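Local coordinates for protein Phthiocerol/phthiodiolone dimycocerosyl transferase (Mycobacterium tuberculosis, PDB 1Q9J) that probably transfers mycocerosyl groups from the mycocerosic acid synthase onto phthiocerol, phthiodiolone and phenolphthiocerol, forming their dimycocerosate esters, at residues Ala169-Arg174 and Leu272-Ala277. Residues are numbered along the deposited sequence; the frame is centred on the assembly and turned at random.
Sequences AQRGIR and LAPPVA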
# COMPACT_ATOMS: atom_id res chain seq x y z
N ALA A 169 -7.49 21.50 -1.72
CA ALA A 169 -8.32 22.68 -1.58
C ALA A 169 -7.81 23.59 -0.46
O ALA A 169 -7.78 24.81 -0.63
CB ALA A 169 -9.78 22.28 -1.34
N GLN A 170 -7.41 23.03 0.68
CA GLN A 170 -6.91 23.87 1.78
C GLN A 170 -5.75 24.72 1.27
O GLN A 170 -5.58 25.86 1.70
CB GLN A 170 -6.41 23.04 2.96
CG GLN A 170 -7.48 22.23 3.66
CD GLN A 170 -6.97 21.62 4.97
OE1 GLN A 170 -5.86 21.10 5.04
NE2 GLN A 170 -7.81 21.67 5.99
N ARG A 171 -4.96 24.15 0.38
CA ARG A 171 -3.83 24.85 -0.21
C ARG A 171 -4.34 25.52 -1.48
O ARG A 171 -5.54 25.60 -1.71
CB ARG A 171 -2.70 23.89 -0.56
CG ARG A 171 -1.88 23.43 0.65
CD ARG A 171 -1.93 21.91 0.77
NE ARG A 171 -2.32 21.47 2.12
CZ ARG A 171 -1.45 21.29 3.10
NH1 ARG A 171 -0.16 21.52 2.86
NH2 ARG A 171 -1.87 20.89 4.27
N GLY A 172 -3.43 26.00 -2.31
CA GLY A 172 -3.86 26.64 -3.53
C GLY A 172 -4.50 25.64 -4.47
O GLY A 172 -5.63 25.84 -4.95
N ILE A 173 -3.78 24.56 -4.71
CA ILE A 173 -4.19 23.49 -5.61
C ILE A 173 -5.71 23.34 -5.76
O ILE A 173 -6.42 22.98 -4.82
CB ILE A 173 -3.58 22.15 -5.18
CG1 ILE A 173 -2.21 22.40 -4.53
CG2 ILE A 173 -3.38 21.26 -6.38
CD1 ILE A 173 -1.55 21.16 -3.94
N ARG A 174 -6.20 23.66 -6.96
CA ARG A 174 -7.63 23.58 -7.28
C ARG A 174 -8.01 22.25 -7.90
O ARG A 174 -8.90 21.56 -7.42
CB ARG A 174 -8.05 24.73 -8.22
CG ARG A 174 -7.01 25.18 -9.24
CD ARG A 174 -5.94 26.03 -8.57
NE ARG A 174 -4.74 26.16 -9.39
CZ ARG A 174 -3.56 26.55 -8.93
NH1 ARG A 174 -3.40 26.85 -7.65
NH2 ARG A 174 -2.53 26.64 -9.76
N LEU A 272 3.86 18.52 -0.33
CA LEU A 272 3.01 19.69 -0.20
C LEU A 272 3.37 20.71 0.86
O LEU A 272 4.21 20.48 1.73
CB LEU A 272 1.57 19.25 0.06
CG LEU A 272 0.91 18.34 -0.96
CD1 LEU A 272 -0.52 18.12 -0.52
CD2 LEU A 272 0.96 18.95 -2.35
N ALA A 273 2.66 21.83 0.76
CA ALA A 273 2.76 23.00 1.63
C ALA A 273 2.75 22.54 3.08
O ALA A 273 3.26 21.46 3.37
CB ALA A 273 1.60 23.93 1.35
N PRO A 274 2.14 23.33 4.01
CA PRO A 274 2.21 22.77 5.37
C PRO A 274 2.01 21.27 5.26
O PRO A 274 1.02 20.78 4.72
CB PRO A 274 1.08 23.49 6.10
CG PRO A 274 0.12 23.80 5.02
CD PRO A 274 1.00 24.27 3.91
N PRO A 275 3.03 20.52 5.69
CA PRO A 275 3.01 19.07 5.66
C PRO A 275 1.71 18.53 6.22
O PRO A 275 1.02 19.21 6.98
CB PRO A 275 4.23 18.68 6.49
CG PRO A 275 4.52 19.90 7.31
CD PRO A 275 4.25 21.01 6.35
N VAL A 276 1.35 17.33 5.80
CA VAL A 276 0.15 16.67 6.25
C VAL A 276 0.61 15.48 7.03
O VAL A 276 1.65 14.89 6.69
CB VAL A 276 -0.69 16.23 5.05
CG1 VAL A 276 -1.92 15.51 5.53
CG2 VAL A 276 -1.05 17.45 4.21
N ALA A 277 -0.08 15.14 8.11
CA ALA A 277 0.36 13.98 8.88
C ALA A 277 -0.28 12.71 8.35
O ALA A 277 -1.34 12.75 7.73
CB ALA A 277 0.02 14.17 10.33
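Leu272 meets Ile173 branch to branch, CD2 lying 3.7 Å from Ile173 CD1, an apolar touch that Leu168 of helix 164-170 extends, since both side chains also rest on it. At Ala273 the methyl group packs against the aliphatic part of the Arg171 side chain, with CB 3.6 Å from Arg171 CG. Pro274 supplies the polar centre. Its carbonyl O is modelled as accepting a hydrogen bond from Arg171 NH1, but the two atoms stand too close for the geometry of that bond to be trusted. Arg171 NH2 lies 2.9 Å from Pro274 O, a weak hydrogen bond bent to 123°. The arginine chain, bent at chi2 and chi3, delivers the guanidinium here, while NE makes a weak hydrogen bond back to Val167 O. Pro274 CG covers one guanidinium face, 3.5 Å from Arg171 CZ. Val276 CG2 covers the opposite face, 3.5 Å from Arg171 NH2, and Val276 also touches Val167. This is a surface contact in which an arginine following Gln170 lies between the Pro274 and Val276 side chains, joining the segment at helix 164-170 to the loop between antiparallel neighbours 260-267 and 285-292 of the six-stranded mixed sheet.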